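Local coordinates for protein alpha-fucosidase GH29 (Fusarium graminearum, PDB 4PSR) that hydrolyses alpha-L-fucosides as a family 29 glycoside hydrolase, probably releasing alpha-1,6-linked fucose from the core N-acetylglucosamine of glycoproteins, at residues V440-L445 and W464-D469; V429-L434 and L471-P476; S135-W140 and F208-E213; K148-K153 and L215-P220. One frame throughout, in Å; residues are numbered along the deposited sequence. Where two conformers were deposited one is given.

Interaction 1: residues V440-L445 and W464-D469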
loop_
_atom_site.group_PDB
_atom_site.type_symbol
_atom_site.label_atom_id
_atom_site.label_comp_id
_atom_site.label_asym_id
_atom_site.label_seq_id
_atom_site.Cartn_x
_atom_site.Cartn_y
_atom_site.Cartn_z
ATOM N N VAL A 440 12.632 30.635 -2.208
ATOM C CA VAL A 440 13.242 29.815 -3.239
ATOM C C VAL A 440 13.892 30.681 -4.327
ATOM O O VAL A 440 13.258 31.582 -4.872
ATOM C CB VAL A 440 12.153 28.879 -3.835
ATOM C CG1 VAL A 440 12.471 28.434 -5.240
ATOM C CG2 VAL A 440 11.959 27.660 -2.922
ATOM N N ASP A 441 15.162 30.407 -4.624
ATOM C CA ASP A 441 15.880 31.091 -5.703
ATOM C C ASP A 441 15.786 30.230 -6.946
ATOM O O ASP A 441 16.248 29.093 -6.954
ATOM C CB ASP A 441 17.348 31.312 -5.325
ATOM C CG ASP A 441 18.069 32.285 -6.264
ATOM O OD1 ASP A 441 17.804 32.284 -7.494
ATOM O OD2 ASP A 441 18.917 33.050 -5.759
ATOM N N LEU A 442 15.174 30.769 -7.994
ATOM C CA LEU A 442 14.979 30.030 -9.230
ATOM C C LEU A 442 16.042 30.286 -10.311
ATOM O O LEU A 442 15.849 29.924 -11.471
ATOM C CB LEU A 442 13.582 30.289 -9.803
ATOM C CG LEU A 442 12.399 29.727 -8.997
ATOM C CD1 LEU A 442 11.106 30.085 -9.717
ATOM C CD2 LEU A 442 12.483 28.206 -8.822
ATOM N N GLU A 443 17.174 30.861 -9.905
ATOM C CA GLU A 443 18.271 31.103 -10.847
ATOM C C GLU A 443 18.671 29.800 -11.530
ATOM O O GLU A 443 19.025 29.782 -12.694
ATOM C CB GLU A 443 19.491 31.710 -10.142
ATOM C CG GLU A 443 20.165 30.775 -9.142
ATOM C CD GLU A 443 21.316 31.429 -8.399
ATOM O OE1 GLU A 443 21.826 32.470 -8.872
ATOM O OE2 GLU A 443 21.709 30.901 -7.337
ATOM N N SER A 444 18.570 28.695 -10.791
ATOM C CA SER A 444 19.013 27.405 -11.303
ATOM C C SER A 444 17.944 26.639 -12.083
ATOM O O SER A 444 18.205 25.533 -12.552
ATOM C CB SER A 444 19.506 26.517 -10.164
ATOM O OG SER A 444 18.423 26.073 -9.371
ATOM N N LEU A 445 16.751 27.216 -12.225
ATOM C CA LEU A 445 15.721 26.576 -13.041
ATOM C C LEU A 445 15.990 26.676 -14.550
ATOM O O LEU A 445 15.760 27.713 -15.165
ATOM C CB LEU A 445 14.328 27.124 -12.701
ATOM C CG LEU A 445 13.169 26.491 -13.484
ATOM C CD1 LEU A 445 13.087 24.988 -13.260
ATOM C CD2 LEU A 445 11.873 27.162 -13.089
ATOM N N TRP A 464 6.876 31.765 -17.567
ATOM C CA TRP A 464 6.675 31.596 -16.126
ATOM C C TRP A 464 7.280 32.769 -15.346
ATOM O O TRP A 464 8.301 33.330 -15.750
ATOM C CB TRP A 464 7.232 30.251 -15.621
ATOM C CG TRP A 464 8.704 29.997 -15.876
ATOM C CD1 TRP A 464 9.244 29.268 -16.898
ATOM C CD2 TRP A 464 9.812 30.443 -15.075
ATOM N NE1 TRP A 464 10.615 29.243 -16.791
ATOM C CE2 TRP A 464 10.988 29.951 -15.679
ATOM C CE3 TRP A 464 9.925 31.209 -13.907
ATOM C CZ2 TRP A 464 12.256 30.207 -15.162
ATOM C CZ3 TRP A 464 11.186 31.457 -13.395
ATOM C CH2 TRP A 464 12.335 30.955 -14.023
ATOM N N GLU A 465 6.621 33.159 -14.254
ATOM C CA GLU A 465 7.077 34.248 -13.407
ATOM C C GLU A 465 6.934 33.767 -11.986
ATOM O O GLU A 465 6.046 32.970 -11.706
ATOM C CB GLU A 465 6.196 35.500 -13.544
ATOM C CG GLU A 465 6.228 36.218 -14.867
ATOM C CD GLU A 465 7.551 36.904 -15.154
ATOM O OE1 GLU A 465 8.300 37.268 -14.205
ATOM O OE2 GLU A 465 7.833 37.074 -16.355
ATOM N N GLN A 466 7.776 34.284 -11.097
ATOM C CA GLN A 466 7.742 33.957 -9.678
ATOM C C GLN A 466 7.164 35.121 -8.885
ATOM O O GLN A 466 7.824 36.141 -8.700
ATOM C CB GLN A 466 9.154 33.632 -9.171
ATOM C CG GLN A 466 9.187 33.091 -7.760
ATOM C CD GLN A 466 10.581 32.969 -7.197
ATOM O OE1 GLN A 466 11.438 33.834 -7.411
ATOM N NE2 GLN A 466 10.816 31.893 -6.450
ATOM N N SER A 467 5.932 34.966 -8.416
ATOM C CA SER A 467 5.329 35.922 -7.500
ATOM C C SER A 467 5.663 35.538 -6.066
ATOM O O SER A 467 6.283 34.485 -5.835
ATOM C CB SER A 467 3.805 35.960 -7.710
ATOM O OG SER A 467 3.182 34.707 -7.390
ATOM N N LYS A 468 5.285 36.382 -5.106
ATOM C CA LYS A 468 5.356 36.029 -3.694
ATOM C C LYS A 468 4.650 34.722 -3.432
ATOM O O LYS A 468 5.166 33.862 -2.721
ATOM C CB LYS A 468 4.707 37.108 -2.836
ATOM C CG LYS A 468 5.479 38.388 -2.797
ATOM C CD LYS A 468 4.683 39.460 -2.075
ATOM C CE LYS A 468 4.574 39.187 -0.588
ATOM N NZ LYS A 468 3.798 40.262 0.092
ATOM N N ASP A 469 3.466 34.575 -4.008
ATOM C CA ASP A 469 2.607 33.444 -3.696
ATOM C C ASP A 469 3.064 32.146 -4.367
ATOM O O ASP A 469 2.858 31.071 -3.805
ATOM C CB ASP A 469 1.164 33.742 -4.106
ATOM C CG ASP A 469 0.499 34.803 -3.232
ATOM O OD1 ASP A 469 0.960 35.042 -2.095
ATOM O OD2 ASP A 469 -0.505 35.389 -3.687
HETATM O O HOH W 1 14.077 33.514 -7.854
#
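The Trp464 indole, in the conformer described here, takes the CD2 methyl of Leu445 over one face: this carbon sits 3.9 Å from the centroid of the six-membered ring and 19° off its normal, a CH-pi contact displaced toward the rim, with CZ2 as the nearest ring atom. Leu442 meets the same ring obliquely, its CD1 lying 3.9 Å from Trp464 CZ3. The second flat group is the Gln466 amide. With CG anti to the backbone N (chi1 -172°) and the chain extended beyond it, Gln466 NE2 arrives 2.9 Å from Val440 O. The bond is nearly straight, 167° at the hydrogen, and the oxygen lies close to the amide plane, although NE2 itself is tilted from the carbonyl plane of Val440. Leu442 lies across this amide, its CG 3.7 Å from Gln466 NE2. A water bridges the other end, donating to Gln466 OE1 and accepting from Leu442 N at 3.0 Å. Gln466 NE2 also donates to Leu434 O, so one amide nitrogen holds the 440-445 loop and the end of 429-434 together within the C-terminal beta domain. Both ends of the amide are therefore engaged, which fixes its flip: NE2 faces two backbone carbonyls, while OE1 faces the bridging water. Leu442 packs beside this polar link and also reaches the indole.

Interaction 2: residues V429-L434 and L471-P476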
loop_
_atom_site.group_PDB
_atom_site.type_symbol
_atom_site.label_atom_id
_atom_site.label_comp_id
_atom_site.label_asym_id
_atom_site.label_seq_id
_atom_site.Cartn_x
_atom_site.Cartn_y
_atom_site.Cartn_z
ATOM N N VAL A 429 -0.658 26.990 -13.938
ATOM C CA VAL A 429 -0.334 26.175 -12.770
ATOM C C VAL A 429 0.520 27.043 -11.844
ATOM O O VAL A 429 1.584 27.509 -12.248
ATOM C CB VAL A 429 0.427 24.900 -13.162
ATOM C CG1 VAL A 429 0.766 24.102 -11.914
ATOM C CG2 VAL A 429 -0.384 24.029 -14.125
ATOM N N SER A 430 0.050 27.276 -10.617
ATOM C CA SER A 430 0.785 28.072 -9.634
ATOM C C SER A 430 1.313 27.168 -8.529
ATOM O O SER A 430 0.526 26.561 -7.794
ATOM C CB SER A 430 -0.095 29.163 -9.034
ATOM O OG SER A 430 -0.450 30.091 -10.053
ATOM N N VAL A 431 2.636 27.065 -8.435
ATOM C CA VAL A 431 3.298 26.205 -7.454
ATOM C C VAL A 431 3.702 27.054 -6.258
ATOM O O VAL A 431 4.731 27.741 -6.292
ATOM C CB VAL A 431 4.523 25.483 -8.075
ATOM C CG1 VAL A 431 5.094 24.465 -7.105
ATOM C CG2 VAL A 431 4.144 24.827 -9.414
ATOM N N LYS A 432 2.913 27.011 -5.191
ATOM C CA LYS A 432 3.175 27.872 -4.046
ATOM C C LYS A 432 4.541 27.651 -3.424
ATOM O O LYS A 432 5.189 28.595 -2.957
ATOM C CB LYS A 432 2.100 27.703 -2.985
ATOM C CG LYS A 432 0.733 28.165 -3.451
ATOM C CD LYS A 432 -0.320 27.955 -2.346
ATOM C CE LYS A 432 -1.632 28.663 -2.662
ATOM N NZ LYS A 432 -1.469 30.146 -2.704
ATOM N N ASN A 433 4.982 26.396 -3.379
ATOM C CA ASN A 433 6.236 26.085 -2.729
ATOM C C ASN A 433 7.483 26.423 -3.525
ATOM O O ASN A 433 8.584 26.140 -3.078
ATOM C CB ASN A 433 6.246 24.623 -2.229
ATOM C CG ASN A 433 5.385 24.447 -1.009
ATOM O OD1 ASN A 433 5.729 24.906 0.075
ATOM N ND2 ASN A 433 4.234 23.831 -1.188
ATOM N N LEU A 434 7.305 27.053 -4.689
ATOM C CA LEU A 434 8.429 27.586 -5.451
ATOM C C LEU A 434 8.288 29.098 -5.666
ATOM O O LEU A 434 9.011 29.663 -6.496
ATOM C CB LEU A 434 8.575 26.850 -6.785
ATOM C CG LEU A 434 8.964 25.355 -6.691
ATOM C CD1 LEU A 434 8.909 24.746 -8.076
ATOM C CD2 LEU A 434 10.336 25.168 -6.056
ATOM N N LEU A 471 5.408 30.085 -8.000
ATOM C CA LEU A 471 5.874 30.006 -9.377
ATOM C C LEU A 471 4.655 29.820 -10.273
ATOM O O LEU A 471 3.982 28.781 -10.232
ATOM C CB LEU A 471 6.868 28.860 -9.584
ATOM C CG LEU A 471 7.265 28.462 -11.005
ATOM C CD1 LEU A 471 7.846 29.655 -11.781
ATOM C CD2 LEU A 471 8.269 27.304 -11.035
ATOM N N ASP A 472 4.376 30.838 -11.086
ATOM C CA ASP A 472 3.203 30.869 -11.939
ATOM C C ASP A 472 3.577 30.470 -13.357
ATOM O O ASP A 472 4.236 31.227 -14.069
ATOM C CB ASP A 472 2.590 32.276 -11.902
ATOM C CG ASP A 472 2.110 32.661 -10.521
ATOM O OD1 ASP A 472 1.365 31.866 -9.907
ATOM O OD2 ASP A 472 2.480 33.749 -10.030
ATOM N N ILE A 473 3.147 29.279 -13.764
ATOM C CA ILE A 473 3.528 28.661 -15.024
ATOM C C ILE A 473 2.372 28.728 -16.030
ATOM O O ILE A 473 1.273 28.242 -15.763
ATOM C CB ILE A 473 3.906 27.182 -14.802
ATOM C CG1 ILE A 473 5.043 27.076 -13.776
ATOM C CG2 ILE A 473 4.284 26.519 -16.111
ATOM C CD1 ILE A 473 5.390 25.620 -13.336
ATOM N N THR A 474 2.633 29.307 -17.199
ATOM C CA THR A 474 1.651 29.349 -18.283
ATOM C C THR A 474 1.805 28.142 -19.190
ATOM O O THR A 474 2.864 27.908 -19.765
ATOM C CB THR A 474 1.828 30.624 -19.108
ATOM O OG1 THR A 474 1.568 31.747 -18.263
ATOM C CG2 THR A 474 0.864 30.652 -20.284
ATOM N N LEU A 475 0.743 27.361 -19.324
ATOM C CA LEU A 475 0.839 26.106 -20.054
ATOM C C LEU A 475 0.838 26.314 -21.566
ATOM O O LEU A 475 0.208 27.253 -22.056
ATOM C CB LEU A 475 -0.321 25.188 -19.665
ATOM C CG LEU A 475 -0.322 24.723 -18.201
ATOM C CD1 LEU A 475 -1.623 23.999 -17.906
ATOM C CD2 LEU A 475 0.867 23.814 -17.932
ATOM N N PRO A 476 1.519 25.414 -22.302
ATOM C CA PRO A 476 1.397 25.372 -23.765
ATOM C C PRO A 476 0.068 24.746 -24.149
ATOM O O PRO A 476 -0.801 24.511 -23.290
ATOM C CB PRO A 476 2.579 24.488 -24.192
ATOM C CG PRO A 476 2.769 23.535 -23.020
ATOM C CD PRO A 476 2.443 24.379 -21.799
#
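Val429 and Ile473 form a hydrogen-bonded antiparallel pair, as do Val431 and Leu471, in a small sheet of the C-terminal beta domain; the strand segments run at 159° to one another. Ile473 N donates a hydrogen bond to Val429 O at 2.8 Å, and Val431 N bonds to Leu471 O at the same length with 170° at the hydrogen. The face carrying Val429, Val431, Leu471 and Ile473 is the buried, tightly packed one. There Val429 CG2 lies 4.0 Å from Leu475 CD1. Leu434 and Leu471 run side by side, with Leu434 CB 3.8 Å from Leu471 CB. Strand 485-491 lies against this layer through Leu487 and Leu489. The opposite face is partly exposed and polar. On it, the non-hydrogen-bonded pair Ser430-Asp472 is joined by Ser430 OG donating to Asp472 OD1 at 2.5 Å, on the anti side of the carboxylate. Ser467 OG is hydrogen-bonded to Asp472 OD2. Val431 O takes two donors from opposite faces of its plane, Leu471 N and Leu434 N, so one carbonyl serves both the sheet and the turn that ends the strand. The serine bonds restrain the rotation of the Asp472 carboxylate, and its negative charge is probably eased mainly by Ser430.

Interaction 3: residues S135-W140 and F208-E213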
loop_
_atom_site.group_PDB
_atom_site.type_symbol
_atom_site.label_atom_id
_atom_site.label_comp_id
_atom_site.label_asym_id
_atom_site.label_seq_id
_atom_site.Cartn_x
_atom_site.Cartn_y
_atom_site.Cartn_z
ATOM N N SER A 135 -1.412 -27.664 -0.424
ATOM C CA SER A 135 -0.886 -27.644 0.941
ATOM C C SER A 135 -0.938 -29.015 1.604
ATOM O O SER A 135 -1.983 -29.688 1.581
ATOM C CB SER A 135 -1.686 -26.644 1.775
ATOM O OG SER A 135 -1.300 -26.667 3.131
ATOM N N LYS A 136 0.194 -29.437 2.155
ATOM C CA LYS A 136 0.255 -30.637 3.000
ATOM C C LYS A 136 -0.192 -30.301 4.416
ATOM O O LYS A 136 -0.830 -31.115 5.074
ATOM C CB LYS A 136 1.654 -31.252 2.995
ATOM C CG LYS A 136 2.081 -31.698 1.593
ATOM C CD LYS A 136 3.524 -32.172 1.512
ATOM C CE LYS A 136 3.955 -32.350 0.055
ATOM N NZ LYS A 136 3.809 -31.097 -0.748
ATOM N N VAL A 137 0.120 -29.094 4.891
ATOM C CA VAL A 137 -0.221 -28.771 6.278
ATOM C C VAL A 137 -1.687 -28.403 6.461
ATOM O O VAL A 137 -2.203 -28.464 7.587
ATOM C CB VAL A 137 0.679 -27.652 6.900
ATOM C CG1 VAL A 137 2.163 -28.046 6.845
ATOM C CG2 VAL A 137 0.473 -26.323 6.252
ATOM N N ASN A 138 -2.376 -28.049 5.370
ATOM C CA ASN A 138 -3.797 -27.711 5.439
ATOM C C ASN A 138 -4.555 -28.377 4.297
ATOM O O ASN A 138 -4.444 -27.964 3.142
ATOM C CB ASN A 138 -4.006 -26.190 5.405
ATOM C CG ASN A 138 -5.462 -25.815 5.475
ATOM O OD1 ASN A 138 -6.307 -26.634 5.878
ATOM N ND2 ASN A 138 -5.780 -24.590 5.107
ATOM N N GLU A 139 -5.339 -29.400 4.625
ATOM C CA GLU A 139 -6.152 -30.122 3.644
ATOM C C GLU A 139 -7.258 -29.278 3.015
ATOM O O GLU A 139 -7.814 -29.642 1.950
ATOM C CB GLU A 139 -6.784 -31.376 4.253
ATOM C CG GLU A 139 -7.765 -31.139 5.436
ATOM C CD GLU A 139 -7.114 -31.073 6.798
ATOM O OE1 GLU A 139 -5.899 -30.816 6.923
ATOM O OE2 GLU A 139 -7.871 -31.299 7.777
ATOM N N TRP A 140 -7.578 -28.148 3.647
ATOM C CA TRP A 140 -8.592 -27.252 3.137
ATOM C C TRP A 140 -7.976 -26.403 2.042
ATOM O O TRP A 140 -7.494 -25.289 2.284
ATOM C CB TRP A 140 -9.185 -26.405 4.278
ATOM C CG TRP A 140 -9.916 -27.274 5.282
ATOM C CD1 TRP A 140 -9.405 -27.782 6.447
ATOM C CD2 TRP A 140 -11.263 -27.749 5.186
ATOM N NE1 TRP A 140 -10.361 -28.541 7.077
ATOM C CE2 TRP A 140 -11.500 -28.543 6.330
ATOM C CE3 TRP A 140 -12.284 -27.572 4.255
ATOM C CZ2 TRP A 140 -12.726 -29.152 6.569
ATOM C CZ3 TRP A 140 -13.497 -28.159 4.494
ATOM C CH2 TRP A 140 -13.707 -28.951 5.652
ATOM N N PHE A 208 2.713 -20.355 11.187
ATOM C CA PHE A 208 4.064 -20.426 10.665
ATOM C C PHE A 208 4.202 -21.456 9.541
ATOM O O PHE A 208 4.773 -21.155 8.477
ATOM C CB PHE A 208 5.093 -20.743 11.764
ATOM C CG PHE A 208 6.450 -21.055 11.222
ATOM C CD1 PHE A 208 7.350 -20.044 10.948
ATOM C CD2 PHE A 208 6.827 -22.351 10.944
ATOM C CE1 PHE A 208 8.603 -20.323 10.411
ATOM C CE2 PHE A 208 8.068 -22.620 10.412
ATOM C CZ PHE A 208 8.954 -21.597 10.148
ATOM N N ASP A 209 3.650 -22.650 9.750
ATOM C CA ASP A 209 3.809 -23.725 8.767
ATOM C C ASP A 209 3.159 -23.335 7.432
ATOM O O ASP A 209 3.660 -23.674 6.362
ATOM C CB ASP A 209 3.199 -25.035 9.259
ATOM C CG ASP A 209 3.999 -25.683 10.385
ATOM O OD1 ASP A 209 5.165 -25.317 10.586
ATOM O OD2 ASP A 209 3.441 -26.594 11.026
ATOM N N LYS A 210 2.026 -22.632 7.481
ATOM C CA LYS A 210 1.377 -22.144 6.266
ATOM C C LYS A 210 2.294 -21.171 5.515
ATOM O O LYS A 210 2.499 -21.281 4.281
ATOM C CB LYS A 210 0.038 -21.492 6.600
ATOM C CG LYS A 210 -1.081 -22.474 6.874
ATOM C CD LYS A 210 -2.297 -21.777 7.487
ATOM C CE LYS A 210 -3.516 -22.682 7.523
ATOM N NZ LYS A 210 -4.692 -21.899 7.996
ATOM N N HIS A 211 2.833 -20.175 6.223
ATOM C CA HIS A 211 3.791 -19.263 5.602
ATOM C C HIS A 211 4.989 -19.985 4.994
ATOM O O HIS A 211 5.367 -19.717 3.859
ATOM C CB HIS A 211 4.366 -18.282 6.617
ATOM C CG HIS A 211 3.613 -17.009 6.786
ATOM N ND1 HIS A 211 3.124 -16.289 5.715
ATOM C CD2 HIS A 211 3.338 -16.282 7.895
ATOM C CE1 HIS A 211 2.588 -15.168 6.160
ATOM N NE2 HIS A 211 2.705 -15.136 7.482
ATOM N N ARG A 212 5.587 -20.887 5.757
ATOM C CA ARG A 212 6.784 -21.599 5.327
ATOM C C ARG A 212 6.538 -22.410 4.051
ATOM O O ARG A 212 7.332 -22.373 3.104
ATOM C CB ARG A 212 7.277 -22.518 6.449
ATOM C CG ARG A 212 8.305 -23.543 5.984
ATOM C CD ARG A 212 9.088 -24.157 7.128
ATOM N NE ARG A 212 8.196 -24.839 8.050
ATOM C CZ ARG A 212 8.588 -25.586 9.073
ATOM N NH1 ARG A 212 7.678 -26.153 9.848
ATOM N NH2 ARG A 212 9.877 -25.756 9.325
ATOM N N GLU A 213 5.436 -23.143 4.038
ATOM C CA GLU A 213 5.088 -24.019 2.917
ATOM C C GLU A 213 4.803 -23.154 1.693
ATOM O O GLU A 213 5.300 -23.417 0.587
ATOM C CB GLU A 213 3.875 -24.869 3.268
ATOM C CG GLU A 213 3.529 -25.957 2.247
ATOM C CD GLU A 213 2.302 -26.699 2.691
ATOM O OE1 GLU A 213 1.244 -26.036 2.778
ATOM O OE2 GLU A 213 2.385 -27.901 3.082
#
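Glu213, on helix 200-218 of the TIM barrel, grips the 135-140 loop with both carboxylate oxygens. Glu213 OE1 receives Ser135 OG at 2.6 Å on its syn lone pair. Glu213 OE2 takes two consecutive backbone amides: Val137 N at 3.1 Å, also syn, and Lys136 N at 2.8 Å, which comes from above the carboxylate plane, 43° out of it. The extended side chain, with CG anti to the backbone N (chi1 -172°), carries the carboxylate straight off the helix to the loop. Beside it, Val137 points at the helix: CG2 is 3.6 Å from Glu213 OE1, and CG1 is 4.0 Å from Asp209 CB. Next outward, Lys210 passes its CE 3.8 Å from Asn138 ND2, yet their polar ends look elsewhere, Lys210 NZ to a salt bridge with Glu125 and Asn138 ND2 to Ser131 and Gly129. The loop is shaped by its own bonds. Ser135 OG, while donating to Glu213, accepts from Asn138 N in an ST motif, and Asn138 OD1 accepts from Trp140 N in an Asx turn. A further donor, Trp133 NE1, reaches Glu213 OE1, giving this carboxylate at least four hydrogen bonds. The inner loop bond, from Asn138 N to Ser135 OG, measures 2.8 Å.

Interaction 4: residues K148-K153 and L215-P220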
loop_
_atom_site.group_PDB
_atom_site.type_symbol
_atom_site.label_atom_id
_atom_site.label_comp_id
_atom_site.label_asym_id
_atom_site.label_seq_id
_atom_site.Cartn_x
_atom_site.Cartn_y
_atom_site.Cartn_z
ATOM N N LYS A 148 -9.749 -28.561 -8.086
ATOM C CA LYS A 148 -8.600 -29.474 -8.261
ATOM C C LYS A 148 -7.462 -28.755 -8.989
ATOM O O LYS A 148 -6.812 -29.329 -9.880
ATOM C CB LYS A 148 -9.004 -30.759 -9.000
ATOM C CG LYS A 148 -10.305 -31.376 -8.507
ATOM C CD LYS A 148 -10.175 -31.896 -7.106
ATOM C CE LYS A 148 -9.336 -33.177 -7.102
ATOM N NZ LYS A 148 -9.035 -33.725 -5.750
ATOM N N LEU A 149 -7.248 -27.484 -8.623
ATOM C CA LEU A 149 -6.201 -26.620 -9.177
ATOM C C LEU A 149 -5.426 -25.968 -8.058
ATOM O O LEU A 149 -6.010 -25.531 -7.039
ATOM C CB LEU A 149 -6.789 -25.494 -10.033
ATOM C CG LEU A 149 -7.502 -25.950 -11.304
ATOM C CD1 LEU A 149 -8.225 -24.790 -11.922
ATOM C CD2 LEU A 149 -6.496 -26.573 -12.270
ATOM N N ASP A 150 -4.114 -25.908 -8.228
ATOM C CA ASP A 150 -3.250 -25.148 -7.333
ATOM C C ASP A 150 -3.302 -23.694 -7.814
ATOM O O ASP A 150 -2.510 -23.272 -8.681
ATOM C CB ASP A 150 -1.835 -25.720 -7.340
ATOM C CG ASP A 150 -0.897 -25.022 -6.355
ATOM O OD1 ASP A 150 -1.183 -23.880 -5.984
ATOM O OD2 ASP A 150 0.133 -25.632 -6.005
ATOM N N LEU A 151 -4.294 -22.944 -7.327
ATOM C CA LEU A 151 -4.552 -21.594 -7.818
ATOM C C LEU A 151 -3.371 -20.685 -7.594
ATOM O O LEU A 151 -2.996 -19.930 -8.497
ATOM C CB LEU A 151 -5.831 -21.014 -7.198
ATOM C CG LEU A 151 -7.087 -21.828 -7.501
ATOM C CD1 LEU A 151 -8.251 -21.267 -6.676
ATOM C CD2 LEU A 151 -7.412 -21.825 -8.983
ATOM N N VAL A 152 -2.774 -20.760 -6.410
ATOM C CA VAL A 152 -1.642 -19.886 -6.100
ATOM C C VAL A 152 -0.444 -20.147 -7.041
ATOM O O VAL A 152 0.167 -19.203 -7.508
ATOM C CB VAL A 152 -1.327 -19.955 -4.600
ATOM C CG1 VAL A 152 0.013 -19.371 -4.290
ATOM C CG2 VAL A 152 -2.439 -19.211 -3.807
ATOM N N LYS A 153 -0.135 -21.408 -7.313
ATOM C CA LYS A 153 0.980 -21.717 -8.211
ATOM C C LYS A 153 0.685 -21.265 -9.646
ATOM O O LYS A 153 1.570 -20.718 -10.301
ATOM C CB LYS A 153 1.351 -23.196 -8.144
ATOM C CG LYS A 153 2.671 -23.562 -8.817
ATOM C CD LYS A 153 3.917 -23.023 -8.104
ATOM C CE LYS A 153 5.160 -23.689 -8.678
ATOM N NZ LYS A 153 6.441 -23.084 -8.267
ATOM N N LEU A 215 5.809 -20.098 1.046
ATOM C CA LEU A 215 6.897 -19.273 0.522
ATOM C C LEU A 215 7.987 -20.129 -0.140
ATOM O O LEU A 215 8.618 -19.679 -1.103
ATOM C CB LEU A 215 7.430 -18.312 1.585
ATOM C CG LEU A 215 8.310 -18.826 2.733
ATOM C CD1 LEU A 215 9.778 -18.935 2.298
ATOM C CD2 LEU A 215 8.185 -17.943 3.976
ATOM N N ASP A 216 8.172 -21.356 0.338
ATOM C CA ASP A 216 9.058 -22.285 -0.348
ATOM C C ASP A 216 8.453 -22.740 -1.683
ATOM O O ASP A 216 9.185 -23.046 -2.630
ATOM C CB ASP A 216 9.372 -23.507 0.533
ATOM C CG ASP A 216 10.362 -23.215 1.670
ATOM O OD1 ASP A 216 11.196 -22.283 1.569
ATOM O OD2 ASP A 216 10.322 -23.982 2.647
ATOM N N HIS A 217 7.126 -22.743 -1.774
ATOM C CA HIS A 217 6.405 -23.214 -2.971
ATOM C C HIS A 217 6.451 -22.215 -4.121
ATOM O O HIS A 217 6.584 -22.609 -5.274
ATOM C CB HIS A 217 4.944 -23.477 -2.565
ATOM C CG HIS A 217 4.106 -24.191 -3.582
ATOM N ND1 HIS A 217 4.445 -25.419 -4.112
ATOM C CD2 HIS A 217 2.868 -23.907 -4.053
ATOM C CE1 HIS A 217 3.472 -25.832 -4.908
ATOM N NE2 HIS A 217 2.505 -24.930 -4.894
ATOM N N VAL A 218 6.353 -20.925 -3.827
ATOM C CA VAL A 218 6.274 -19.908 -4.880
ATOM C C VAL A 218 7.316 -18.793 -4.803
ATOM O O VAL A 218 7.379 -17.946 -5.694
ATOM C CB VAL A 218 4.840 -19.301 -5.046
ATOM C CG1 VAL A 218 3.852 -20.388 -5.328
ATOM C CG2 VAL A 218 4.421 -18.445 -3.829
ATOM N N GLN A 219 8.170 -18.809 -3.788
ATOM C CA GLN A 219 9.243 -17.821 -3.662
ATOM C C GLN A 219 8.797 -16.353 -3.859
ATOM O O GLN A 219 9.331 -15.623 -4.716
ATOM C CB GLN A 219 10.439 -18.162 -4.572
ATOM C CG GLN A 219 10.992 -19.574 -4.330
ATOM C CD GLN A 219 12.266 -19.877 -5.126
ATOM O OE1 GLN A 219 12.753 -19.041 -5.898
ATOM N NE2 GLN A 219 12.791 -21.099 -4.962
ATOM N N PRO A 220 7.842 -15.906 -3.042
ATOM C CA PRO A 220 7.328 -14.535 -3.211
ATOM C C PRO A 220 8.358 -13.441 -2.948
ATOM O O PRO A 220 9.204 -13.577 -2.050
ATOM C CB PRO A 220 6.215 -14.451 -2.164
ATOM C CG PRO A 220 6.643 -15.431 -1.102
ATOM C CD PRO A 220 7.322 -16.547 -1.820
#
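An N-cap joined to a histidine links two helices of the TIM barrel: Asp150 starts helix 151-161, and His217 lies in the last turn of helix 200-218. One carboxylate serves both. Asp150 OD1 accepts from Lys153 N at 3.0 Å, the capping bond, and is met 56° above the carboxylate plane. Asp150 OD2 receives His217 NE2 at 2.7 Å with its syn lone pair, 159° at the hydrogen, and the carboxylate and imidazole planes differ by only 7°. This His-carboxylate pair is therefore nearly coplanar and meets edge on, the two side chains approaching from opposite directions. Lys153 CD lies over one face of the His217 imidazole, offset toward the rim and 4.2 Å from the ring centroid. The lysine chain bends at chi2, and Lys153 NZ, in the conformer described here, passes the ring to reach His217 O, 3.0 Å away and nearly along the C=O axis. That carbonyl lies near the C-terminal end of its helix, where the helix dipole would favour a positive partner. Beside the polar group, Val218 CG1 touches Lys153 CD at 3.8 Å and Val152 CG1 at 4.1 Å. These two valines both rest on Ile168 of barrel strand 165-170, which places the contact where the start of helix 151-161 and the end of helix 200-218 converge against that strand, with helix 246-263 packed on Leu215.

The four contacts form two groups in separate family regions. Interactions 1 and 2 have centres 9 Å apart and share one antiparallel sheet: strand 464-466 pairs with 471-474, and Glu465 O lies 2.8 Å from Asp472 N. Interaction 1 is nested in the chain loop that interaction 2 closes. Interactions 3 and 4, centres 11 Å apart, use successive parts of helix 200-218, and their segments alternate along the chain. The groups lie on opposite sides of the chain's centre, about 50 to 60 Å between centres. None of their segments includes residues neighbouring the bound fucose, such as His127, His171 and Asp226.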